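PDB 5OWU: importin subunit beta-1 from Saccharomyces cerevisiae, which carries proteins into the nucleus as the beta subunit of importin, partnering the importin alpha subunit that recognises classical nuclear localization signals in cargo. Local coordinates for residues His365-Val370 with Asp398-Val403; Glu372-Asn377 with Met391-Ile396; Asn418-Gln423 with Thr430-Ile435. All coordinates share one frame; numbering follows the deposited sequence.

Interaction 1 of 3, residues His365-Val370 with Asp398-Val403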
# COMPACT_ATOMS: atom_id res chain seq x y z
N HIS A 365 7.77 -24.84 14.70
CA HIS A 365 6.70 -25.83 14.59
C HIS A 365 6.39 -26.18 13.13
O HIS A 365 5.75 -27.21 12.89
CB HIS A 365 5.43 -25.33 15.28
CG HIS A 365 5.50 -25.39 16.77
ND1 HIS A 365 6.14 -24.43 17.52
CD2 HIS A 365 4.98 -26.28 17.65
CE1 HIS A 365 6.03 -24.73 18.80
NE2 HIS A 365 5.33 -25.85 18.91
N ILE A 366 6.83 -25.38 12.16
CA ILE A 366 6.54 -25.68 10.76
C ILE A 366 7.49 -26.73 10.19
O ILE A 366 7.19 -27.32 9.14
CB ILE A 366 6.60 -24.40 9.90
CG1 ILE A 366 5.90 -24.60 8.55
CG2 ILE A 366 8.05 -23.96 9.63
CD1 ILE A 366 4.43 -24.82 8.64
N LEU A 367 8.61 -26.99 10.86
CA LEU A 367 9.73 -27.69 10.23
C LEU A 367 9.38 -29.14 9.88
O LEU A 367 9.62 -29.59 8.75
CB LEU A 367 10.95 -27.64 11.15
CG LEU A 367 11.59 -26.27 11.41
CD1 LEU A 367 12.52 -26.31 12.62
CD2 LEU A 367 12.36 -25.80 10.20
N GLU A 368 8.83 -29.90 10.83
CA GLU A 368 8.71 -31.35 10.64
C GLU A 368 7.88 -31.71 9.41
O GLU A 368 8.37 -32.46 8.55
CB GLU A 368 8.16 -31.98 11.92
CG GLU A 368 8.15 -33.51 11.93
CD GLU A 368 7.00 -34.11 11.13
OE1 GLU A 368 7.23 -35.12 10.42
OE2 GLU A 368 5.87 -33.57 11.19
N PRO A 369 6.63 -31.24 9.27
CA PRO A 369 5.87 -31.62 8.06
C PRO A 369 6.48 -31.11 6.76
O PRO A 369 6.46 -31.82 5.74
CB PRO A 369 4.48 -31.01 8.33
CG PRO A 369 4.71 -29.92 9.33
CD PRO A 369 5.84 -30.40 10.18
N VAL A 370 7.05 -29.91 6.77
CA VAL A 370 7.65 -29.38 5.55
C VAL A 370 8.89 -30.17 5.17
O VAL A 370 9.04 -30.60 4.03
CB VAL A 370 7.98 -27.88 5.71
CG1 VAL A 370 8.77 -27.38 4.50
CG2 VAL A 370 6.69 -27.09 5.88
N ASP A 398 12.01 -18.20 6.67
CA ASP A 398 11.74 -17.05 7.53
C ASP A 398 10.74 -17.53 8.57
O ASP A 398 9.61 -17.91 8.23
CB ASP A 398 11.20 -15.88 6.70
CG ASP A 398 10.89 -14.66 7.53
OD1 ASP A 398 11.32 -14.59 8.70
OD2 ASP A 398 10.21 -13.76 7.00
N GLY A 399 11.17 -17.57 9.83
CA GLY A 399 10.34 -18.01 10.92
C GLY A 399 11.09 -18.84 11.95
O GLY A 399 11.22 -18.45 13.11
N PRO A 400 11.58 -20.01 11.55
CA PRO A 400 12.31 -20.87 12.49
C PRO A 400 13.59 -20.20 12.99
O PRO A 400 14.06 -19.21 12.43
CB PRO A 400 12.61 -22.13 11.67
CG PRO A 400 11.60 -22.13 10.57
CD PRO A 400 11.38 -20.67 10.24
N ASP A 401 14.16 -20.77 14.05
CA ASP A 401 15.34 -20.16 14.64
C ASP A 401 16.59 -20.46 13.79
O ASP A 401 16.56 -21.21 12.81
CB ASP A 401 15.51 -20.60 16.10
CG ASP A 401 15.89 -22.07 16.27
OD1 ASP A 401 16.65 -22.61 15.44
OD2 ASP A 401 15.45 -22.68 17.27
N LYS A 402 17.70 -19.82 14.18
CA LYS A 402 18.93 -19.91 13.40
C LYS A 402 19.52 -21.32 13.43
O LYS A 402 20.03 -21.80 12.42
CB LYS A 402 19.94 -18.89 13.93
CG LYS A 402 21.23 -18.79 13.14
CD LYS A 402 22.11 -17.66 13.67
CE LYS A 402 23.40 -17.54 12.87
NZ LYS A 402 24.20 -16.33 13.23
N VAL A 403 19.46 -21.98 14.58
CA VAL A 403 20.05 -23.32 14.72
C VAL A 403 19.40 -24.28 13.73
O VAL A 403 20.09 -24.96 12.96
CB VAL A 403 19.92 -23.81 16.17
CG1 VAL A 403 20.23 -25.29 16.29
CG2 VAL A 403 20.86 -23.02 17.06

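Interaction 2 of 3, residues Glu372-Asn377 with Met391-Ile396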
# COMPACT_ATOMS: atom_id res chain seq x y z
N GLU A 372 9.62 -33.15 5.92
CA GLU A 372 9.19 -34.46 5.43
C GLU A 372 8.77 -34.37 3.96
O GLU A 372 9.20 -35.19 3.13
CB GLU A 372 8.04 -34.99 6.29
CG GLU A 372 7.77 -36.47 6.08
CD GLU A 372 6.51 -36.95 6.79
OE1 GLU A 372 6.10 -36.32 7.78
OE2 GLU A 372 5.94 -37.97 6.34
N PHE A 373 7.94 -33.38 3.62
CA PHE A 373 7.52 -33.19 2.23
C PHE A 373 8.73 -32.98 1.31
O PHE A 373 8.83 -33.58 0.23
CB PHE A 373 6.56 -32.01 2.16
CG PHE A 373 6.03 -31.74 0.80
CD1 PHE A 373 4.91 -32.41 0.33
CD2 PHE A 373 6.63 -30.80 -0.02
CE1 PHE A 373 4.41 -32.15 -0.93
CE2 PHE A 373 6.14 -30.54 -1.28
CZ PHE A 373 5.02 -31.22 -1.74
N VAL A 374 9.66 -32.11 1.72
CA VAL A 374 10.84 -31.83 0.91
C VAL A 374 11.61 -33.12 0.64
O VAL A 374 11.93 -33.45 -0.51
CB VAL A 374 11.73 -30.78 1.60
CG1 VAL A 374 13.03 -30.57 0.83
CG2 VAL A 374 10.99 -29.47 1.72
N GLU A 375 11.91 -33.87 1.71
CA GLU A 375 12.64 -35.12 1.57
C GLU A 375 11.92 -36.07 0.63
O GLU A 375 12.55 -36.74 -0.20
CB GLU A 375 12.82 -35.78 2.95
CG GLU A 375 13.47 -37.16 2.92
CD GLU A 375 13.61 -37.78 4.31
OE1 GLU A 375 12.59 -37.95 5.01
OE2 GLU A 375 14.75 -38.09 4.70
N GLN A 376 10.59 -36.13 0.72
CA GLN A 376 9.85 -37.06 -0.12
C GLN A 376 9.87 -36.65 -1.59
O GLN A 376 9.77 -37.51 -2.47
CB GLN A 376 8.40 -37.18 0.36
CG GLN A 376 7.85 -38.59 0.31
CD GLN A 376 8.51 -39.51 1.32
OE1 GLN A 376 8.38 -39.31 2.53
NE2 GLN A 376 9.23 -40.51 0.83
N ASN A 377 10.00 -35.35 -1.89
CA ASN A 377 9.73 -34.88 -3.24
C ASN A 377 10.90 -34.24 -3.98
O ASN A 377 10.81 -34.07 -5.20
CB ASN A 377 8.56 -33.89 -3.21
CG ASN A 377 7.24 -34.57 -2.90
OD1 ASN A 377 6.65 -35.21 -3.76
ND2 ASN A 377 6.79 -34.46 -1.65
N MET A 391 9.96 -25.05 -3.48
CA MET A 391 9.04 -24.00 -3.05
C MET A 391 8.79 -24.07 -1.55
O MET A 391 8.82 -23.05 -0.84
CB MET A 391 7.72 -24.11 -3.81
CG MET A 391 6.69 -23.04 -3.43
SD MET A 391 7.26 -21.35 -3.78
CE MET A 391 6.08 -20.43 -2.81
N ALA A 392 8.55 -25.28 -1.03
CA ALA A 392 8.30 -25.45 0.40
C ALA A 392 9.54 -25.10 1.22
O ALA A 392 9.46 -24.36 2.22
CB ALA A 392 7.83 -26.89 0.67
N PHE A 393 10.70 -25.60 0.79
CA PHE A 393 11.91 -25.32 1.54
C PHE A 393 12.17 -23.83 1.62
O PHE A 393 12.41 -23.27 2.70
CB PHE A 393 13.11 -26.04 0.93
CG PHE A 393 14.31 -26.04 1.83
CD1 PHE A 393 15.20 -24.99 1.80
CD2 PHE A 393 14.53 -27.07 2.72
CE1 PHE A 393 16.31 -24.98 2.64
CE2 PHE A 393 15.61 -27.06 3.56
CZ PHE A 393 16.51 -26.02 3.52
N GLY A 394 12.11 -23.14 0.47
CA GLY A 394 12.30 -21.71 0.48
C GLY A 394 11.25 -21.00 1.31
O GLY A 394 11.55 -19.99 1.96
N SER A 395 10.03 -21.54 1.34
CA SER A 395 8.95 -20.92 2.09
C SER A 395 9.09 -21.06 3.61
O SER A 395 8.36 -20.38 4.33
CB SER A 395 7.60 -21.52 1.67
OG SER A 395 7.24 -21.08 0.38
N ILE A 396 9.99 -21.92 4.11
CA ILE A 396 10.19 -21.97 5.57
C ILE A 396 11.50 -21.31 6.01
O ILE A 396 11.93 -21.50 7.14
CB ILE A 396 10.09 -23.41 6.11
CG1 ILE A 396 11.15 -24.32 5.50
CG2 ILE A 396 8.69 -23.96 5.87
CD1 ILE A 396 11.36 -25.62 6.27

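Interaction 3 of 3, residues Asn418-Gln423 with Thr430-Ile435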
# COMPACT_ATOMS: atom_id res chain seq x y z
N ASN A 418 21.98 -28.86 -6.92
CA ASN A 418 21.85 -29.80 -8.03
C ASN A 418 20.60 -29.50 -8.85
O ASN A 418 20.61 -29.65 -10.08
CB ASN A 418 21.82 -31.23 -7.51
CG ASN A 418 21.62 -32.25 -8.62
OD1 ASN A 418 22.46 -32.39 -9.50
ND2 ASN A 418 20.50 -32.95 -8.58
N LEU A 419 19.52 -29.06 -8.19
CA LEU A 419 18.32 -28.73 -8.96
C LEU A 419 18.50 -27.54 -9.89
O LEU A 419 17.63 -27.31 -10.74
CB LEU A 419 17.14 -28.47 -8.03
CG LEU A 419 16.51 -29.70 -7.39
CD1 LEU A 419 15.39 -29.26 -6.48
CD2 LEU A 419 15.98 -30.68 -8.42
N MET A 420 19.57 -26.76 -9.77
CA MET A 420 19.79 -25.69 -10.74
C MET A 420 20.13 -26.24 -12.12
O MET A 420 20.06 -25.50 -13.11
CB MET A 420 20.90 -24.75 -10.28
CG MET A 420 20.50 -23.86 -9.10
SD MET A 420 19.19 -22.66 -9.48
CE MET A 420 20.03 -21.50 -10.57
N ASN A 421 20.50 -27.52 -12.21
CA ASN A 421 20.70 -28.20 -13.48
C ASN A 421 19.49 -29.03 -13.89
O ASN A 421 19.60 -29.87 -14.78
CB ASN A 421 21.94 -29.09 -13.39
CG ASN A 421 23.15 -28.33 -12.91
OD1 ASN A 421 23.38 -27.19 -13.32
ND2 ASN A 421 23.92 -28.93 -12.01
N ASP A 422 18.34 -28.81 -13.25
CA ASP A 422 17.15 -29.60 -13.55
C ASP A 422 16.71 -29.37 -14.99
O ASP A 422 16.91 -28.29 -15.56
CB ASP A 422 16.02 -29.22 -12.59
CG ASP A 422 14.95 -30.29 -12.51
OD1 ASP A 422 15.08 -31.18 -11.66
OD2 ASP A 422 13.98 -30.23 -13.30
N GLN A 423 16.11 -30.40 -15.58
CA GLN A 423 15.56 -30.28 -16.93
C GLN A 423 14.29 -29.45 -16.98
O GLN A 423 13.87 -29.03 -18.06
CB GLN A 423 15.29 -31.67 -17.51
CG GLN A 423 14.30 -32.50 -16.70
CD GLN A 423 14.37 -33.98 -17.04
OE1 GLN A 423 15.45 -34.59 -17.00
NE2 GLN A 423 13.23 -34.57 -17.39
N THR A 430 12.24 -21.85 -9.55
CA THR A 430 11.94 -21.85 -8.13
C THR A 430 13.18 -22.18 -7.30
O THR A 430 13.33 -21.66 -6.20
CB THR A 430 10.80 -22.83 -7.85
OG1 THR A 430 9.67 -22.41 -8.61
CG2 THR A 430 10.46 -22.86 -6.35
N THR A 431 14.08 -23.01 -7.82
CA THR A 431 15.33 -23.30 -7.11
C THR A 431 16.18 -22.04 -6.96
O THR A 431 16.76 -21.80 -5.89
CB THR A 431 16.10 -24.39 -7.86
OG1 THR A 431 15.33 -25.60 -7.87
CG2 THR A 431 17.47 -24.66 -7.20
N ALA A 432 16.29 -21.24 -8.02
CA ALA A 432 17.01 -19.97 -7.91
C ALA A 432 16.37 -19.09 -6.84
O ALA A 432 17.06 -18.50 -6.00
CB ALA A 432 17.03 -19.25 -9.26
N TRP A 433 15.03 -18.99 -6.87
CA TRP A 433 14.34 -18.26 -5.81
C TRP A 433 14.67 -18.82 -4.43
O TRP A 433 14.94 -18.07 -3.49
CB TRP A 433 12.83 -18.31 -6.06
CG TRP A 433 11.99 -17.78 -4.95
CD1 TRP A 433 11.66 -16.48 -4.71
CD2 TRP A 433 11.35 -18.55 -3.91
NE1 TRP A 433 10.86 -16.38 -3.60
CE2 TRP A 433 10.65 -17.64 -3.09
CE3 TRP A 433 11.29 -19.91 -3.60
CZ2 TRP A 433 9.90 -18.04 -1.99
CZ3 TRP A 433 10.56 -20.32 -2.51
CH2 TRP A 433 9.87 -19.39 -1.71
N CYS A 434 14.67 -20.15 -4.30
CA CYS A 434 14.93 -20.77 -3.01
C CYS A 434 16.32 -20.42 -2.50
O CYS A 434 16.51 -20.18 -1.30
CB CYS A 434 14.77 -22.29 -3.14
SG CYS A 434 14.99 -23.17 -1.61
N ILE A 435 17.30 -20.37 -3.40
CA ILE A 435 18.64 -19.98 -3.00
C ILE A 435 18.63 -18.54 -2.52
O ILE A 435 19.30 -18.19 -1.53
CB ILE A 435 19.63 -20.20 -4.17
CG1 ILE A 435 19.72 -21.70 -4.48
CG2 ILE A 435 21.01 -19.65 -3.83
CD1 ILE A 435 20.46 -22.03 -5.74

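Interaction 1 of 3, residues His365-Val370 with Asp398-Val403
The ring of Pro-400 packs against Ile-366 and Leu-367, where the chain enters the first helix of HEAT 9. Through this contact the linker between HEAT 9 and HEAT 10 of the alpha-solenoid packs back on the beginning of HEAT 9; Leu-367 opens the one repeat and Lys-402 the other. The contact is small, entirely apolar across the two segments, and buried.

Along 398-403 the chain first reaches back to helix 347-362 of HEAT 8, where OD2 of Asp-398 is hydrogen-bonded to NE2 of Gln-360. Gly-399 follows with phi at 141°, a conformation in which any CB would press on the carbonyl O of Asp-398 and collide with CD of Pro-400. This is consistent with a turn that a residue without a CB takes most easily.

Pro-400 makes the contact with two of its ring carbons. Its CG lies 3.8 Å from CD2 of Leu-367 and its CB 4.0 Å from the same methyl, while CG also comes within 4.1 Å of CG2 of Ile-366. The proline thus bridges two successive residues. In Ile-366 the two branches part company: CG1 stands opposite the backbone N (chi1 -163°) and runs off from the proline, so that the short CG2 branch faces the ring. Leu-367 also points its CB toward the linker and reaches the ring with its CD2 methyl.

Asp-401 then ends the linker as the N-cap of helix 402-418, its OD1 accepting from the backbone N of Gln-404. The other carboxylate oxygen, OD2 of Asp-401, accepts a hydrogen bond from ND2 of Asn-364, the residue just before 365-370.

Interaction 2 of 3, residues Glu372-Asn377 with Met391-Ile396
In Val-374 the CG1 methyl is set opposite the backbone N (chi1 175°), which turns CG2 onto helix 383-395, and a like torsion in Phe-373 swings its ring toward Ala-392. CG2 of Val-374 settles over the backbone where Ala-392 passes into Phe-393, 4.0 Å from N of Phe-393 and 4.1 Å from its CB. The same methyl lies 4.2 Å from CB of Ala-392, which is also met by CD2 of Phe-373 at 4.1 Å. The two short helical segments run nearly antiparallel, at 150° with axes 9.5 Å apart, as in the helical hairpin of a HEAT repeat, here HEAT 9.

Within each segment a side chain bonds back to a backbone carbonyl four residues earlier. Asn-377 ND2 donates to O of Phe-373 at 2.9 Å and sits above one face of the Phe-373 ring, toward its rim. OG of Ser-395 donates to O of Met-391 at 2.8 Å, reaching it from the face opposite to that used by N of Ser-395.

Beyond the hairpin, helix 347-362 packs on Ala-392 through Leu-355, whereas Phe-393 is met by Val-409, Ala-412 and Ile-416 of helix 402-418 and by Cys-434 of helix 425-442.

Interaction 3 of 3, residues Asn418-Gln423 with Thr430-Ile435
OG1 of Thr-431 donates a hydrogen bond to the backbone O of Val-427, one turn back in its own helix, and Leu-419 packs against the same oxygen with CB at 3.4 Å and CD1 at 3.9 Å. The side chains of Leu-419 and Thr-431 cross at about a right angle. This is the turn of the HEAT 10 helical hairpin, where the chain leaving helix 402-418 packs against the middle of helix 425-442. Backbone bonds run from N of Asn-421 to O of Asn-418, and from N of Asp-422 to O of Leu-419.

Met-420 contributes the largest share of the contact. Bends at chi2 (-66°) and chi3 (-70°) curl the chain back so that it slides along Thr-431 in the opposite sense and brings its sulfur down on the helix. SD lies 3.5 Å from CG2 of Thr-431 and also 3.5 Å from the backbone N of Ala-432. Further up the helix, CD1 of Ile-435 rests 3.8 Å from CG of Met-420. With alanine in place of the methionine, CG, SD and CE are gone, which would probably open a gap between CG2 of Thr-431, CB of Ala-432 and CD1 of Ile-435.

Around the turn, Asp-422 forms a salt bridge through OD1 with Arg-386 of HEAT 9, and Val-390 of helix 383-395 packs on both Leu-419 and Thr-431. Cys-473 of helix 467-484 touches Met-420. At the end of the methionine, CE stands 4.0 Å from CB of Ala-432.

In the fold
From the N terminus, helix 367-377 is engaged first, and both interactions 1 and 2 use it. Interaction 2 closes the HEAT 9 hairpin, linking that helix to helix 383-395; it is nested within the longer loop closed by interaction 1, which brings the linker to HEAT 10 back to the start of the same helix. Ile-396 joins the two, touching Ile-366, Leu-367 and Val-370. Interaction 3 follows in series and closes the next hairpin, HEAT 10. It meets interaction 2 where Thr-430, Trp-433 and Cys-434 pack on Met-391 and Gly-394, whereas interactions 1 and 3 do not touch, their nearest atoms being about 9 Å apart.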